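Protease Do-like 2, chloroplastic (Arabidopsis thaliana, PDB 4FLN) is a chloroplast serine protease that makes the primary cleavage in the photodamaged D1 protein of plant photosystem II. Local coordinates at residues B[334-339]-B[349-354]; B[252-257]-B[355-360]; B[272-277]-B[340-345]. All blocks are in the same frame, centred on the assembly; numbering follows the deposited sequence.

Contact 1. Residues B[334-339]-B[349-354]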
loop_
_atom_site.group_PDB
_atom_site.type_symbol
_atom_site.label_atom_id
_atom_site.label_comp_id
_atom_site.label_asym_id
_atom_site.label_seq_id
_atom_site.Cartn_x
_atom_site.Cartn_y
_atom_site.Cartn_z
ATOM N N GLY B 334 36.262 9.148 33.333
ATOM C CA GLY B 334 37.423 9.019 34.189
ATOM C C GLY B 334 37.097 8.770 35.649
ATOM O O GLY B 334 37.971 8.374 36.421
ATOM N N ASP B 335 35.844 8.999 36.034
ATOM C CA ASP B 335 35.448 8.872 37.437
ATOM C C ASP B 335 35.487 7.441 37.945
ATOM O O ASP B 335 35.311 6.487 37.184
ATOM C CB ASP B 335 34.045 9.428 37.667
ATOM C CG ASP B 335 34.009 10.936 37.707
ATOM O OD1 ASP B 335 35.093 11.571 37.651
ATOM O OD2 ASP B 335 32.885 11.481 37.815
ATOM N N ILE B 336 35.696 7.296 39.246
ATOM C CA ILE B 336 35.631 5.985 39.875
ATOM C C ILE B 336 34.338 5.821 40.675
ATOM O O ILE B 336 33.939 6.714 41.427
ATOM C CB ILE B 336 36.849 5.743 40.780
ATOM C CG1 ILE B 336 38.141 5.823 39.954
ATOM C CG2 ILE B 336 36.722 4.417 41.503
ATOM C CD1 ILE B 336 39.345 5.122 40.572
ATOM N N ALA B 337 33.679 4.684 40.494
ATOM C CA ALA B 337 32.519 4.325 41.310
ATOM C C ALA B 337 32.861 3.145 42.205
ATOM O O ALA B 337 33.537 2.217 41.772
ATOM C CB ALA B 337 31.319 3.975 40.431
ATOM N N GLU B 338 32.406 3.182 43.453
ATOM C CA GLU B 338 32.526 2.021 44.322
ATOM C C GLU B 338 31.340 1.090 44.116
ATOM O O GLU B 338 30.193 1.515 44.107
ATOM C CB GLU B 338 32.646 2.446 45.776
ATOM C CG GLU B 338 33.827 3.365 46.033
ATOM C CD GLU B 338 33.996 3.697 47.496
ATOM O OE1 GLU B 338 34.731 4.661 47.808
ATOM O OE2 GLU B 338 33.398 2.989 48.331
ATOM N N ILE B 339 31.618 -0.189 43.926
ATOM C CA ILE B 339 30.556 -1.125 43.616
ATOM C C ILE B 339 30.573 -2.337 44.542
ATOM O O ILE B 339 31.548 -3.086 44.596
ATOM C CB ILE B 339 30.622 -1.552 42.136
ATOM C CG1 ILE B 339 30.469 -0.327 41.229
ATOM C CG2 ILE B 339 29.554 -2.591 41.822
ATOM C CD1 ILE B 339 30.582 -0.622 39.745
ATOM N N LYS B 349 33.808 -5.523 47.971
ATOM C CA LYS B 349 33.758 -4.181 47.409
ATOM C C LYS B 349 34.834 -4.018 46.332
ATOM O O LYS B 349 35.941 -4.525 46.485
ATOM C CB LYS B 349 33.953 -3.149 48.511
ATOM C CG LYS B 349 33.319 -1.798 48.238
ATOM C CD LYS B 349 33.215 -1.006 49.539
ATOM C CE LYS B 349 32.236 0.158 49.432
ATOM N NZ LYS B 349 32.206 0.971 50.686
ATOM N N VAL B 350 34.502 -3.338 45.236
ATOM C CA VAL B 350 35.491 -3.020 44.208
ATOM C C VAL B 350 35.335 -1.594 43.667
ATOM O O VAL B 350 34.284 -0.976 43.828
ATOM C CB VAL B 350 35.445 -4.012 43.022
ATOM C CG1 VAL B 350 35.219 -5.424 43.511
ATOM C CG2 VAL B 350 34.370 -3.612 42.031
ATOM N N GLN B 351 36.386 -1.078 43.032
ATOM C CA GLN B 351 36.326 0.214 42.354
ATOM C C GLN B 351 36.399 0.016 40.841
ATOM O O GLN B 351 37.121 -0.851 40.361
ATOM C CB GLN B 351 37.477 1.114 42.784
ATOM C CG GLN B 351 37.588 1.341 44.266
ATOM C CD GLN B 351 38.747 2.258 44.612
ATOM O OE1 GLN B 351 38.641 3.480 44.486
ATOM N NE2 GLN B 351 39.863 1.674 45.042
ATOM N N VAL B 352 35.653 0.824 40.094
ATOM C CA VAL B 352 35.659 0.739 38.642
ATOM C C VAL B 352 35.771 2.105 37.999
ATOM O O VAL B 352 35.065 3.033 38.377
ATOM C CB VAL B 352 34.390 0.080 38.106
ATOM C CG1 VAL B 352 34.505 -0.098 36.604
ATOM C CG2 VAL B 352 34.161 -1.260 38.783
ATOM N N VAL B 353 36.667 2.234 37.031
ATOM C CA VAL B 353 36.731 3.455 36.245
ATOM C C VAL B 353 35.605 3.414 35.225
ATOM O O VAL B 353 35.372 2.378 34.597
ATOM C CB VAL B 353 38.074 3.605 35.497
ATOM C CG1 VAL B 353 38.087 4.904 34.687
ATOM C CG2 VAL B 353 39.247 3.551 36.467
ATOM N N LEU B 354 34.905 4.535 35.068
ATOM C CA LEU B 354 33.819 4.626 34.105
ATOM C C LEU B 354 34.204 5.479 32.904
ATOM O O LEU B 354 34.511 6.657 33.040
ATOM C CB LEU B 354 32.582 5.226 34.763
ATOM C CG LEU B 354 32.280 4.709 36.160
ATOM C CD1 LEU B 354 31.115 5.476 36.772
ATOM C CD2 LEU B 354 32.004 3.228 36.098
#
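Ile339 and Val352 lie diagonally across an antiparallel strand pair, and their side chains cross obliquely: Ile339 CD1 reaches Val352 CG2 at 3.8 Å. Setting CG1 of Ile339 anti to its carbonyl carbon (chi1 -60°) and running the chain out extended sends that terminal methyl along the ladder, past the directly paired Val350. At the other end of the same face, Leu354 lays CD1 4.0 Å from Ala337 CB. The methyl of Ala337 leaves room for this larger neighbour; Ala337 and Ile339 also pack on Phe303, and Ile339 on Ile300, of strand 299-303. The opposite face, bearing Ile336, Glu338, Gln351 and Val353, mixes apolar and polar chains. Ile336 CG2 sits 3.6 Å from Gln351 CB, the aliphatic root of an otherwise polar residue. Nearby, the extended chain of Lys349 slants across Glu338 and brings NZ within 3.3 Å of Glu338 OE2, a salt bridge; Asp305 offers NZ a second, weak and long ion pair. Six backbone hydrogen bonds run beneath these contacts, from Ile339 N to Val350 O (2.8 Å) at one end to Gly334 N to Leu354 O (3.1 Å) at the other. Gly334 suits the turn into the strand because at its backbone angles (phi 101°, psi -15°) a CB would press on the preceding carbonyl O. Asp335 instead turns its OD2 back to Phe332 N. The chemistry is that of a beta hairpin in a PDZ-type sheet: branched aliphatic chains pack on the buried face, while a salt bridge between Glu338 and the exposed Lys349 ties the strands on the more exposed one.

Contact 2. Residues B[252-257]-B[355-360]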
loop_
_atom_site.group_PDB
_atom_site.type_symbol
_atom_site.label_atom_id
_atom_site.label_comp_id
_atom_site.label_asym_id
_atom_site.label_seq_id
_atom_site.Cartn_x
_atom_site.Cartn_y
_atom_site.Cartn_z
ATOM N N TYR B 252 29.237 10.979 28.514
ATOM C CA TYR B 252 28.640 10.325 29.668
ATOM C C TYR B 252 29.124 8.874 29.775
ATOM O O TYR B 252 28.991 8.091 28.827
ATOM C CB TYR B 252 27.110 10.405 29.581
ATOM C CG TYR B 252 26.591 11.811 29.454
ATOM C CD1 TYR B 252 25.967 12.435 30.520
ATOM C CD2 TYR B 252 26.735 12.527 28.267
ATOM C CE1 TYR B 252 25.487 13.736 30.413
ATOM C CE2 TYR B 252 26.270 13.832 28.151
ATOM C CZ TYR B 252 25.644 14.425 29.233
ATOM O OH TYR B 252 25.172 15.709 29.144
ATOM N N PRO B 253 29.708 8.512 30.924
ATOM C CA PRO B 253 30.340 7.193 31.024
ATOM C C PRO B 253 29.340 6.039 31.118
ATOM O O PRO B 253 28.175 6.242 31.438
ATOM C CB PRO B 253 31.172 7.305 32.305
ATOM C CG PRO B 253 30.451 8.303 33.120
ATOM C CD PRO B 253 29.808 9.275 32.180
ATOM N N CYS B 254 29.810 4.835 30.816
ATOM C CA CYS B 254 29.032 3.626 31.050
ATOM C C CYS B 254 29.843 2.668 31.924
ATOM O O CYS B 254 31.069 2.774 32.022
ATOM C CB CYS B 254 28.655 2.945 29.734
ATOM S SG CYS B 254 30.037 2.128 28.905
ATOM N N LEU B 255 29.148 1.738 32.559
ATOM C CA LEU B 255 29.784 0.788 33.449
ATOM C C LEU B 255 30.451 -0.330 32.667
ATOM O O LEU B 255 31.242 -1.085 33.231
ATOM C CB LEU B 255 28.747 0.197 34.398
ATOM C CG LEU B 255 29.243 -0.867 35.379
ATOM C CD1 LEU B 255 30.492 -0.400 36.155
ATOM C CD2 LEU B 255 28.111 -1.261 36.322
ATOM N N GLY B 256 30.108 -0.440 31.382
ATOM C CA GLY B 256 30.694 -1.425 30.489
ATOM C C GLY B 256 30.282 -2.868 30.720
ATOM O O GLY B 256 31.082 -3.786 30.531
ATOM N N VAL B 257 29.025 -3.078 31.091
ATOM C CA VAL B 257 28.588 -4.386 31.572
ATOM C C VAL B 257 27.193 -4.775 31.046
ATOM O O VAL B 257 26.356 -3.909 30.808
ATOM C CB VAL B 257 28.665 -4.411 33.133
ATOM C CG1 VAL B 257 27.400 -4.947 33.762
ATOM C CG2 VAL B 257 29.877 -5.188 33.584
ATOM N N ARG B 355 34.181 4.892 31.718
ATOM C CA ARG B 355 34.410 5.678 30.516
ATOM C C ARG B 355 33.227 5.551 29.568
ATOM O O ARG B 355 32.441 4.609 29.679
ATOM C CB ARG B 355 35.727 5.283 29.840
ATOM C CG ARG B 355 36.951 5.596 30.688
ATOM C CD ARG B 355 38.002 6.376 29.908
ATOM N NE ARG B 355 38.043 7.787 30.288
ATOM C CZ ARG B 355 39.030 8.355 30.974
ATOM N NH1 ARG B 355 40.071 7.638 31.352
ATOM N NH2 ARG B 355 38.978 9.644 31.276
ATOM N N PRO B 356 33.079 6.523 28.658
ATOM C CA PRO B 356 32.027 6.489 27.642
ATOM C C PRO B 356 32.138 5.231 26.801
ATOM O O PRO B 356 33.235 4.717 26.623
ATOM C CB PRO B 356 32.312 7.732 26.792
ATOM C CG PRO B 356 33.647 8.219 27.207
ATOM C CD PRO B 356 33.852 7.772 28.601
ATOM N N ARG B 357 31.011 4.733 26.312
ATOM C CA ARG B 357 31.002 3.505 25.532
ATOM C C ARG B 357 31.927 3.606 24.324
ATOM O O ARG B 357 31.992 4.649 23.673
ATOM C CB ARG B 357 29.585 3.188 25.070
ATOM C CG ARG B 357 29.343 1.719 24.833
ATOM C CD ARG B 357 27.951 1.317 25.291
ATOM N NE ARG B 357 27.815 -0.133 25.343
ATOM C CZ ARG B 357 27.480 -0.882 24.298
ATOM N NH1 ARG B 357 27.245 -0.311 23.127
ATOM N NH2 ARG B 357 27.376 -2.199 24.423
ATOM N N VAL B 358 32.640 2.516 24.040
ATOM C CA VAL B 358 33.449 2.392 22.829
ATOM C C VAL B 358 32.669 1.599 21.770
ATOM O O VAL B 358 32.436 0.399 21.926
ATOM C CB VAL B 358 34.782 1.673 23.128
ATOM C CG1 VAL B 358 35.557 1.388 21.847
ATOM C CG2 VAL B 358 35.618 2.490 24.096
ATOM N N HIS B 359 32.269 2.267 20.694
ATOM C CA HIS B 359 31.427 1.642 19.681
ATOM C C HIS B 359 32.228 1.114 18.493
ATOM O O HIS B 359 32.757 1.888 17.701
ATOM C CB HIS B 359 30.404 2.649 19.172
ATOM C CG HIS B 359 29.311 2.947 20.143
ATOM N ND1 HIS B 359 28.212 2.128 20.299
ATOM C CD2 HIS B 359 29.133 3.986 20.994
ATOM C CE1 HIS B 359 27.410 2.642 21.213
ATOM N NE2 HIS B 359 27.945 3.769 21.651
ATOM N N LEU B 360 32.288 -0.203 18.347
ATOM C CA LEU B 360 33.051 -0.817 17.262
ATOM C C LEU B 360 32.559 -0.306 15.915
ATOM O O LEU B 360 33.349 0.053 15.044
ATOM C CB LEU B 360 32.926 -2.334 17.333
ATOM C CG LEU B 360 33.496 -3.090 16.139
ATOM C CD1 LEU B 360 34.964 -2.753 15.971
ATOM C CD2 LEU B 360 33.282 -4.599 16.301
HETATM O O HOH W 1 28.268 5.871 27.182
HETATM O O HOH W 2 33.336 1.869 30.798
#
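Cys254 holds SG between its own backbone N and carbonyl carbon (chi1 73°), a rotation that carries the sulfur to 3.8 Å from Arg357 CA and 4.0 Å from Arg357 CB. Arg357 swings CG away from its backbone N (chi1 -154°), which sets CG 4.0 Å above one face of the His359 ring, toward its rim. A small thiol suits this place, since it can pack against the backbone of the passing segment. One direct hydrogen bond joins the two segments, from Cys254 N to Arg355 O at 2.9 Å. The N-H points straight at the oxygen, but the donor stands well above the carbonyl plane. Two waters extend this link: one bridges Tyr252 O and Arg357 N, the other Cys254 O and, over a longer 3.3 Å, Arg355 N. Each proline, lacking an N-H, packs on the backbone opposite, Pro253 setting CB 3.8 Å from Arg355 C and Pro356 its CB 3.9 Å from Tyr252 O. Beyond the thiol, Arg357 NE forms a salt bridge with Glu285. The guanidinium also makes a cation-pi contact with an aromatic side chain of a bound peptide, whose backbone is hydrogen-bonded by Pro253, Leu255 and Val257. A chain of backbone polar groups, partly relayed by water, thus fastens the segment after the hairpin to the peptide-binding loop, consistent with a PDZ ligand site, and leaves Arg357 placed to meet the peptide.

Contact 3. Residues B[272-277]-B[340-345]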
loop_
_atom_site.group_PDB
_atom_site.type_symbol
_atom_site.label_atom_id
_atom_site.label_comp_id
_atom_site.label_asym_id
_atom_site.label_seq_id
_atom_site.Cartn_x
_atom_site.Cartn_y
_atom_site.Cartn_z
ATOM N N LYS B 272 23.215 -17.234 45.738
ATOM C CA LYS B 272 23.421 -16.848 47.130
ATOM C C LYS B 272 23.227 -15.354 47.323
ATOM O O LYS B 272 24.009 -14.699 48.010
ATOM C CB LYS B 272 24.810 -17.274 47.624
ATOM C CG LYS B 272 24.838 -18.606 48.372
ATOM C CD LYS B 272 24.082 -19.697 47.621
ATOM C CE LYS B 272 24.047 -21.002 48.414
ATOM N NZ LYS B 272 23.231 -22.055 47.733
ATOM N N VAL B 273 22.174 -14.830 46.708
ATOM C CA VAL B 273 21.776 -13.439 46.881
ATOM C C VAL B 273 20.662 -13.344 47.921
ATOM O O VAL B 273 19.598 -13.932 47.739
ATOM C CB VAL B 273 21.251 -12.860 45.557
ATOM C CG1 VAL B 273 20.682 -11.475 45.765
ATOM C CG2 VAL B 273 22.347 -12.847 44.506
ATOM N N PRO B 274 20.910 -12.629 49.028
ATOM C CA PRO B 274 19.886 -12.442 50.069
ATOM C C PRO B 274 18.817 -11.378 49.753
ATOM O O PRO B 274 19.078 -10.381 49.071
ATOM C CB PRO B 274 20.707 -12.029 51.303
ATOM C CG PRO B 274 22.131 -12.387 50.974
ATOM C CD PRO B 274 22.238 -12.206 49.492
ATOM N N THR B 275 17.623 -11.603 50.298
ATOM C CA THR B 275 16.435 -10.781 50.054
ATOM C C THR B 275 16.160 -10.583 48.570
ATOM O O THR B 275 16.404 -11.479 47.759
ATOM C CB THR B 275 16.561 -9.391 50.707
ATOM O OG1 THR B 275 17.788 -8.776 50.290
ATOM C CG2 THR B 275 16.540 -9.507 52.227
ATOM N N ASN B 276 15.678 -9.395 48.213
ATOM C CA ASN B 276 15.501 -9.064 46.809
ATOM C C ASN B 276 16.408 -7.907 46.419
ATOM O O ASN B 276 16.073 -6.741 46.634
ATOM C CB ASN B 276 14.038 -8.691 46.552
ATOM C CG ASN B 276 13.477 -7.762 47.618
ATOM O OD1 ASN B 276 14.199 -7.340 48.522
ATOM N ND2 ASN B 276 12.191 -7.438 47.515
ATOM N N GLU B 277 17.524 -8.238 45.780
ATOM C CA GLU B 277 18.508 -7.245 45.378
ATOM C C GLU B 277 19.417 -7.811 44.303
ATOM O O GLU B 277 19.592 -9.024 44.190
ATOM C CB GLU B 277 19.363 -6.816 46.572
ATOM C CG GLU B 277 18.746 -5.735 47.446
ATOM C CD GLU B 277 19.753 -5.102 48.384
ATOM O OE1 GLU B 277 20.911 -5.573 48.410
ATOM O OE2 GLU B 277 19.389 -4.134 49.090
ATOM N N GLY B 340 29.502 -2.485 45.309
ATOM C CA GLY B 340 29.272 -3.681 46.093
ATOM C C GLY B 340 28.862 -4.896 45.284
ATOM O O GLY B 340 27.862 -4.879 44.559
ATOM N N ILE B 341 29.604 -5.979 45.463
ATOM C CA ILE B 341 29.437 -7.162 44.637
ATOM C C ILE B 341 29.253 -8.407 45.482
ATOM O O ILE B 341 29.696 -8.471 46.629
ATOM C CB ILE B 341 30.660 -7.321 43.680
ATOM C CG1 ILE B 341 30.211 -7.124 42.247
ATOM C CG2 ILE B 341 31.388 -8.648 43.861
ATOM C CD1 ILE B 341 29.553 -5.796 42.040
ATOM N N ILE B 342 28.568 -9.390 44.923
ATOM C CA ILE B 342 28.588 -10.727 45.493
ATOM C C ILE B 342 29.257 -11.631 44.478
ATOM O O ILE B 342 28.758 -11.812 43.362
ATOM C CB ILE B 342 27.180 -11.257 45.836
ATOM C CG1 ILE B 342 26.501 -10.337 46.861
ATOM C CG2 ILE B 342 27.264 -12.698 46.347
ATOM C CD1 ILE B 342 25.147 -10.822 47.322
ATOM N N ARG B 343 30.409 -12.161 44.863
ATOM C CA ARG B 343 31.173 -13.069 44.022
ATOM C C ARG B 343 31.253 -14.406 44.737
ATOM O O ARG B 343 31.469 -14.450 45.942
ATOM C CB ARG B 343 32.568 -12.505 43.750
ATOM C CG ARG B 343 33.461 -13.441 42.957
ATOM C CD ARG B 343 34.747 -12.760 42.576
ATOM N NE ARG B 343 34.497 -11.675 41.640
ATOM C CZ ARG B 343 35.278 -10.613 41.495
ATOM N NH1 ARG B 343 36.369 -10.481 42.238
ATOM N NH2 ARG B 343 34.951 -9.680 40.614
ATOM N N ALA B 344 31.075 -15.497 44.004
ATOM C CA ALA B 344 30.843 -16.781 44.649
ATOM C C ALA B 344 29.657 -16.577 45.578
ATOM O O ALA B 344 28.532 -16.278 45.132
ATOM C CB ALA B 344 32.042 -17.208 45.434
ATOM N N GLY B 345 29.895 -16.747 46.872
ATOM C CA GLY B 345 28.861 -16.429 47.837
ATOM C C GLY B 345 29.189 -15.217 48.677
ATOM O O GLY B 345 28.472 -14.892 49.619
#
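Backbone hydrogen bonding of Ile342 with Val299 holds the strand from which the Ile342 side chain reaches Pro274. With CG1 anti to the carbonyl carbon (chi1 -60°) and chi2 near 180°, that side chain stretches out from the strand and meets Pro274 tip to tip, CD1 to CD at 3.9 Å. The same methyl lies 4.5 Å from Val273 CG2, a lighter touch. Ile342 CD1 and CG2 also lie near Lys272 O, at 4.1 and 4.2 Å, and no hydrogen bond crosses this contact. An extended, branched aliphatic chain suits packing against a loop that is not paired with the strand, since it needs no polar partner, and the proline gives it a compact ring to meet. Lys272, with positive phi, ends helix 265-271 in a Schellman motif, and its CB lies 4.1 Å from Gly345 CA of the hairpin turn. The lysine's amine turns back to its own helix, NZ in a weak hydrogen bond to Glu269 O. Val273 also packs on Val299 and Ile342 on Val301, so the contact packs the loop that joins helix 265-271 to strand 279-284 against the far end of strand 336-343, beside its neighbour strand 299-303.

Contacts 1 and 3 share strand 336-343, one at each end: contact 1 pairs its first half with strand 346-353 by a full backbone ladder, whereas contact 3 meets its far end by van der Waals packing with no hydrogen bond, two buried aliphatic residues under an exposed rim. Contact 2 continues from contact 1, as Arg355 follows Leu354 directly; Ile339 of contact 1 packs on Leu255 of contact 2 where the two meet. In contact 2 one direct bond and two water bridges take the ladder's place. Contact 2 is also nearest the chain's centre and borders the bound peptide, while contacts 1 and 3 lie away from the annotated sites.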